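Local coordinates for transcriptional regulator, MarR family (Bacillus cereus, PDB 4XRF), which probably binds DNA as a winged helix-turn-helix transcription factor of the MarR family and here holds isoquinoline and lauric acid, at residues Ser48-Leu53 and Arg87-Glu92; Gln19-Glu24 and Ala107-Ile112. All coordinates share one frame; numbering follows the deposited sequence.

Contact 1. Residues Ser48-Leu53 and Arg87-Glu92; sequences SRATTL and RVVIIE. With PO4 (phosphate ion), chain B; PO4 (phosphate ion), chain D.
Ser48 and Ile91 form an antiparallel hydrogen-bonded pair: Ser48 N gives a bond to Ile91 O (2.9 Å), and Ile91 N returns one to Ser48 O (2.8 Å). A third backbone bond, Ala50 N to Val89 O at 3.0 Å, takes up an amide of the first helical turn. Val89 O is shared further: Arg49 CA directs its hydrogen at it, and a water donates to it and accepts a weak bond from Thr51 N. Arg49 stands as N-cap where strand becomes helix, and makes a non-hydrogen-bonded pair with Ile90.

The contact ties the wing of a winged helix-turn-helix, hairpin 77-81/89-93, to the short edge strand 48-49; strand 89-93 is central, hydrogen-bonded on its far side to Tyr80 and Glu78, and helix 50-57 is the first of the helix-turn-helix.

Apolar contacts divide between the two sheet faces. With CG1 beside its backbone N (chi1 -45°), Ile91 lays that branch against Ala50 CB (4.0 Å) and Leu53 CD1 (3.9 Å), in a core that includes Leu42 and Ile68. On the other face Ile90 CD1 abuts Arg49 CG at 3.8 Å.

Two phosphates, probably from the crystallisation liquor, bind at guanidinium edges. Arg49, its chain bent at chi3, gives NH1 to one (O4, 2.7 Å); Arg87 NE grips O1 of the other, with NH2 adding a weak bond.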
loop_
_atom_site.group_PDB
_atom_site.type_symbol
_atom_site.label_atom_id
_atom_site.label_comp_id
_atom_site.label_asym_id
_atom_site.label_seq_id
_atom_site.Cartn_x
_atom_site.Cartn_y
_atom_site.Cartn_z
ATOM N N SER A 48 32.087 5.805 -0.429
ATOM C CA SER A 48 31.819 6.311 -1.773
ATOM C C SER A 48 31.129 7.678 -1.748
ATOM O O SER A 48 30.443 8.011 -0.776
ATOM C CB SER A 48 30.928 5.309 -2.532
ATOM O OG SER A 48 31.313 3.960 -2.286
ATOM N N ARG A 49 31.296 8.451 -2.823
ATOM C CA ARG A 49 30.568 9.702 -2.998
ATOM C C ARG A 49 29.065 9.483 -3.080
ATOM O O ARG A 49 28.600 8.494 -3.678
ATOM C CB ARG A 49 31.044 10.458 -4.251
ATOM C CG ARG A 49 32.408 11.124 -4.114
ATOM C CD ARG A 49 32.777 11.882 -5.393
ATOM N NE ARG A 49 32.949 10.929 -6.482
ATOM C CZ ARG A 49 32.668 11.161 -7.761
ATOM N NH1 ARG A 49 32.165 12.333 -8.159
ATOM N NH2 ARG A 49 32.889 10.201 -8.644
ATOM N N ALA A 50 28.315 10.420 -2.494
ATOM C CA ALA A 50 26.848 10.386 -2.530
ATOM C C ALA A 50 26.369 10.495 -3.979
ATOM O O ALA A 50 25.399 9.874 -4.357
ATOM C CB ALA A 50 26.255 11.507 -1.678
ATOM N N THR A 51 27.056 11.285 -4.794
ATOM C CA THR A 51 26.706 11.382 -6.221
ATOM C C THR A 51 26.883 10.047 -6.977
ATOM O O THR A 51 26.090 9.732 -7.847
ATOM C CB THR A 51 27.444 12.534 -6.912
ATOM O OG1 THR A 51 28.845 12.388 -6.680
ATOM C CG2 THR A 51 26.985 13.890 -6.335
ATOM N N THR A 52 27.895 9.258 -6.621
ATOM C CA THR A 52 28.080 7.922 -7.193
ATOM C C THR A 52 26.947 6.943 -6.779
ATOM O O THR A 52 26.464 6.152 -7.596
ATOM C CB THR A 52 29.456 7.338 -6.808
ATOM O OG1 THR A 52 30.502 8.213 -7.256
ATOM C CG2 THR A 52 29.669 5.967 -7.424
ATOM N N LEU A 53 26.531 6.999 -5.517
ATOM C CA LEU A 53 25.386 6.228 -5.063
ATOM C C LEU A 53 24.139 6.558 -5.889
ATOM O O LEU A 53 23.458 5.648 -6.367
ATOM C CB LEU A 53 25.125 6.483 -3.580
ATOM C CG LEU A 53 26.149 5.936 -2.582
ATOM C CD1 LEU A 53 25.757 6.360 -1.168
ATOM C CD2 LEU A 53 26.258 4.416 -2.675
ATOM N N ARG A 87 32.551 20.515 -0.829
ATOM C CA ARG A 87 31.579 20.067 -1.847
ATOM C C ARG A 87 31.519 18.546 -2.014
ATOM O O ARG A 87 30.529 18.009 -2.513
ATOM C CB ARG A 87 31.853 20.719 -3.205
ATOM C CG ARG A 87 31.533 22.200 -3.259
ATOM C CD ARG A 87 31.844 22.766 -4.637
ATOM N NE ARG A 87 33.209 22.457 -5.076
ATOM C CZ ARG A 87 34.280 23.226 -4.852
ATOM N NH1 ARG A 87 34.173 24.380 -4.205
ATOM N NH2 ARG A 87 35.470 22.847 -5.302
ATOM N N VAL A 88 32.577 17.844 -1.617
ATOM C CA VAL A 88 32.617 16.390 -1.796
ATOM C C VAL A 88 32.020 15.717 -0.564
ATOM O O VAL A 88 32.613 15.766 0.513
ATOM C CB VAL A 88 34.055 15.892 -1.995
ATOM C CG1 VAL A 88 34.075 14.391 -2.215
ATOM C CG2 VAL A 88 34.722 16.627 -3.168
ATOM N N VAL A 89 30.862 15.081 -0.752
ATOM C CA VAL A 89 30.116 14.391 0.312
ATOM C C VAL A 89 30.384 12.892 0.191
ATOM O O VAL A 89 30.064 12.272 -0.839
ATOM C CB VAL A 89 28.598 14.669 0.185
ATOM C CG1 VAL A 89 27.804 13.985 1.302
ATOM C CG2 VAL A 89 28.304 16.168 0.140
ATOM N N ILE A 90 30.982 12.325 1.238
ATOM C CA ILE A 90 31.319 10.910 1.282
ATOM C C ILE A 90 30.403 10.139 2.253
ATOM O O ILE A 90 30.173 10.578 3.390
ATOM C CB ILE A 90 32.779 10.684 1.720
ATOM C CG1 ILE A 90 33.754 11.566 0.928
ATOM C CG2 ILE A 90 33.142 9.202 1.638
ATOM C CD1 ILE A 90 33.841 11.254 -0.544
ATOM N N ILE A 91 29.909 8.987 1.792
ATOM C CA ILE A 91 29.094 8.088 2.600
ATOM C C ILE A 91 29.882 6.807 2.894
ATOM O O ILE A 91 30.548 6.245 2.015
ATOM C CB ILE A 91 27.740 7.740 1.921
ATOM C CG1 ILE A 91 27.064 8.991 1.328
ATOM C CG2 ILE A 91 26.815 6.996 2.883
ATOM C CD1 ILE A 91 26.828 10.126 2.303
ATOM N N GLU A 92 29.790 6.355 4.136
ATOM C CA GLU A 92 30.576 5.241 4.618
ATOM C C GLU A 92 29.740 4.361 5.541
ATOM O O GLU A 92 29.015 4.866 6.383
ATOM C CB GLU A 92 31.748 5.788 5.412
ATOM C CG GLU A 92 32.731 4.729 5.835
ATOM C CD GLU A 92 33.980 5.331 6.439
ATOM O OE1 GLU A 92 33.939 5.765 7.616
ATOM O OE2 GLU A 92 35.000 5.374 5.732
HETATM P P PO4 B . 34.622 19.734 -7.080
HETATM O O1 PO4 B . 33.762 20.961 -7.082
HETATM O O2 PO4 B . 36.058 19.959 -7.468
HETATM O O3 PO4 B . 34.155 18.687 -8.040
HETATM O O4 PO4 B . 34.572 19.242 -5.671
HETATM P P PO4 D . 31.415 13.127 -11.569
HETATM O O1 PO4 D . 32.768 13.718 -11.555
HETATM O O2 PO4 D . 30.552 13.796 -12.648
HETATM O O3 PO4 D . 31.465 11.658 -11.803
HETATM O O4 PO4 D . 30.708 13.405 -10.205
HETATM O O HOH W 1 29.233 13.389 -3.470
#

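Contact 2. Residues Gln19-Glu24 and Ala107-Ile112; sequences QTELLE and ARNEHI. With DAO (lauric acid), chain F.
Ile112 CD1 rests on Glu21 CB (3.7 Å) in the tight part of this contact, the methylene foot of the acid extending the apolar patch of Leu22 and Ile112. Their CD1 atoms, 3.3 Å apart, are too close to be taken at face value, and the Leu22 rotamer is doubtful.

Beside them the side chain of Asn109, the N-cap of helix 110-116, extends toward helix 4-29 with CG anti to the backbone N, between the carboxylates of Glu21 and Glu24. Glu21, bent at chi2, brings OE1 to 3.7 Å from CB of the exposed His111, its carboxylate nearly parallel to the imidazole, 13° apart.

The looser side is bridged by a water donating to both Glu24 OE2 and Ala107 O, at 2.8 Å each; there Asp73 of the third subunit packs on Ala107.

Helix 4-29 belongs to the all-helical part that in MarR proteins generally forms the dimer interface; on it Leu23 CD2 lies 4.0 Å from C5 of lauric acid. The turn between helices 95-106 and 110-116 is fastened to this helix, where Gln25 OE1 also accepts from Asn109 N. Leu22 reaches Pro33 of helix 33-45, and Gln8 of the second subunit packs on Leu22 and Ile112.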
loop_
_atom_site.group_PDB
_atom_site.type_symbol
_atom_site.label_atom_id
_atom_site.label_comp_id
_atom_site.label_asym_id
_atom_site.label_seq_id
_atom_site.Cartn_x
_atom_site.Cartn_y
_atom_site.Cartn_z
ATOM N N GLN A 19 4.628 -7.037 -2.832
ATOM C CA GLN A 19 4.482 -6.111 -1.706
ATOM C C GLN A 19 4.380 -6.820 -0.346
ATOM O O GLN A 19 4.973 -6.383 0.642
ATOM C CB GLN A 19 3.245 -5.251 -1.928
ATOM C CG GLN A 19 3.190 -3.996 -1.090
ATOM C CD GLN A 19 2.271 -2.963 -1.699
ATOM O OE1 GLN A 19 2.516 -2.466 -2.803
ATOM N NE2 GLN A 19 1.200 -2.636 -0.988
ATOM N N THR A 20 3.615 -7.903 -0.302
ATOM C CA THR A 20 3.525 -8.739 0.886
ATOM C C THR A 20 4.906 -9.297 1.250
ATOM O O THR A 20 5.274 -9.338 2.414
ATOM C CB THR A 20 2.556 -9.915 0.639
ATOM O OG1 THR A 20 1.344 -9.404 0.070
ATOM C CG2 THR A 20 2.243 -10.690 1.935
ATOM N N GLU A 21 5.661 -9.730 0.246
ATOM C CA GLU A 21 6.959 -10.337 0.497
ATOM C C GLU A 21 7.984 -9.279 0.922
ATOM O O GLU A 21 8.867 -9.552 1.725
ATOM C CB GLU A 21 7.451 -11.124 -0.730
ATOM C CG GLU A 21 6.462 -12.138 -1.321
ATOM C CD GLU A 21 6.086 -13.258 -0.380
ATOM O OE1 GLU A 21 6.755 -13.425 0.661
ATOM O OE2 GLU A 21 5.109 -13.988 -0.682
ATOM N N LEU A 22 7.826 -8.058 0.418
ATOM C CA LEU A 22 8.753 -6.979 0.727
ATOM C C LEU A 22 8.486 -6.438 2.122
ATOM O O LEU A 22 9.408 -5.989 2.800
ATOM C CB LEU A 22 8.675 -5.855 -0.327
ATOM C CG LEU A 22 9.644 -5.825 -1.521
ATOM C CD1 LEU A 22 10.538 -7.048 -1.650
ATOM C CD2 LEU A 22 8.887 -5.597 -2.820
ATOM N N LEU A 23 7.232 -6.482 2.559
ATOM C CA LEU A 23 6.925 -6.094 3.937
ATOM C C LEU A 23 7.553 -7.095 4.918
ATOM O O LEU A 23 8.097 -6.699 5.949
ATOM C CB LEU A 23 5.417 -5.937 4.170
ATOM C CG LEU A 23 4.934 -5.683 5.612
ATOM C CD1 LEU A 23 5.556 -4.425 6.231
ATOM C CD2 LEU A 23 3.413 -5.621 5.667
ATOM N N GLU A 24 7.493 -8.384 4.584
ATOM C CA GLU A 24 8.172 -9.411 5.378
ATOM C C GLU A 24 9.669 -9.103 5.457
ATOM O O GLU A 24 10.277 -9.162 6.523
ATOM C CB GLU A 24 7.943 -10.802 4.775
ATOM C CG GLU A 24 8.380 -11.968 5.671
ATOM C CD GLU A 24 9.887 -12.236 5.623
ATOM O OE1 GLU A 24 10.572 -11.744 4.699
ATOM O OE2 GLU A 24 10.399 -12.949 6.516
ATOM N N ALA A 107 18.741 -13.135 6.075
ATOM C CA ALA A 107 17.313 -13.055 6.385
ATOM C C ALA A 107 16.448 -12.595 5.199
ATOM O O ALA A 107 15.306 -12.164 5.382
ATOM C CB ALA A 107 17.087 -12.173 7.609
ATOM N N ARG A 108 16.982 -12.706 3.985
ATOM C CA ARG A 108 16.250 -12.293 2.778
ATOM C C ARG A 108 15.001 -13.148 2.560
ATOM O O ARG A 108 14.996 -14.332 2.890
ATOM C CB ARG A 108 17.147 -12.363 1.536
ATOM C CG ARG A 108 17.640 -13.761 1.179
ATOM C CD ARG A 108 18.309 -13.793 -0.188
ATOM N NE ARG A 108 19.476 -12.905 -0.286
ATOM C CZ ARG A 108 19.482 -11.721 -0.897
ATOM N NH1 ARG A 108 18.379 -11.249 -1.471
ATOM N NH2 ARG A 108 20.595 -11.001 -0.938
ATOM N N ASN A 109 13.955 -12.539 2.002
ATOM C CA ASN A 109 12.709 -13.255 1.731
ATOM C C ASN A 109 12.941 -14.383 0.715
ATOM O O ASN A 109 13.441 -14.143 -0.390
ATOM C CB ASN A 109 11.596 -12.295 1.281
ATOM C CG ASN A 109 10.285 -13.014 1.027
ATOM O OD1 ASN A 109 9.388 -13.023 1.878
ATOM N ND2 ASN A 109 10.181 -13.662 -0.127
ATOM N N GLU A 110 12.587 -15.604 1.112
ATOM C CA GLU A 110 12.873 -16.808 0.321
ATOM C C GLU A 110 11.911 -17.040 -0.843
ATOM O O GLU A 110 12.264 -17.707 -1.819
ATOM C CB GLU A 110 12.943 -18.064 1.216
ATOM C CG GLU A 110 14.233 -18.176 2.029
ATOM C CD GLU A 110 15.474 -18.406 1.166
ATOM O OE1 GLU A 110 15.608 -19.517 0.601
ATOM O OE2 GLU A 110 16.323 -17.485 1.063
ATOM N N HIS A 111 10.696 -16.509 -0.734
ATOM C CA HIS A 111 9.735 -16.573 -1.832
ATOM C C HIS A 111 10.241 -15.773 -3.048
ATOM O O HIS A 111 10.140 -16.246 -4.182
ATOM C CB HIS A 111 8.342 -16.101 -1.385
ATOM C CG HIS A 111 7.676 -17.025 -0.409
ATOM N ND1 HIS A 111 6.584 -17.801 -0.742
ATOM C CD2 HIS A 111 7.954 -17.309 0.887
ATOM C CE1 HIS A 111 6.220 -18.527 0.304
ATOM N NE2 HIS A 111 7.034 -18.246 1.307
ATOM N N ILE A 112 10.799 -14.582 -2.805
ATOM C CA ILE A 112 11.359 -13.739 -3.873
ATOM C C ILE A 112 12.546 -14.426 -4.542
ATOM O O ILE A 112 12.660 -14.406 -5.770
ATOM C CB ILE A 112 11.736 -12.321 -3.389
ATOM C CG1 ILE A 112 10.477 -11.540 -3.017
ATOM C CG2 ILE A 112 12.475 -11.544 -4.488
ATOM C CD1 ILE A 112 10.742 -10.287 -2.210
HETATM O O1 DAO F . -1.449 -7.292 3.986
HETATM O O2 DAO F . 0.476 -8.297 4.272
HETATM C C1 DAO F . -0.245 -7.459 3.681
HETATM C C2 DAO F . 0.366 -6.637 2.557
HETATM C C3 DAO F . -0.275 -5.254 2.414
HETATM C C4 DAO F . 0.665 -4.141 2.877
HETATM C C5 DAO F . 0.267 -3.630 4.259
HETATM C C6 DAO F . 0.770 -2.212 4.516
HETATM C C7 DAO F . 0.277 -1.705 5.870
HETATM C C8 DAO F . -0.238 -0.267 5.802
HETATM C C9 DAO F . -0.986 0.096 7.084
HETATM C C10 DAO F . -1.825 1.362 6.938
HETATM C C11 DAO F . -1.895 2.124 8.258
HETATM C C12 DAO F . -3.198 2.881 8.407
HETATM O O HOH W 2 13.059 -13.614 6.050
#

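Contacts 1 and 2 lie on opposite sides of the chain's centre, their own centres 29 Å apart and their nearest atoms about 17 Å apart, without touching. Along the chain the order is 19-24, 48-53, 87-92, 107-112, so both segments of contact 1 fall between those of contact 2. They share no helix or strand. Contact 1 belongs to the winged helix-turn-helix lobe, probably the part that meets DNA, whereas contact 2 joins helix 4-29 to the turn leading into helix 110-116, beside lauric acid and other subunits. Helix 33-45 borders both, through Leu42 at contact 1 and Pro33 at contact 2, so one helix runs from the sheet and helix-turn-helix core to the neighbourhood of Leu22.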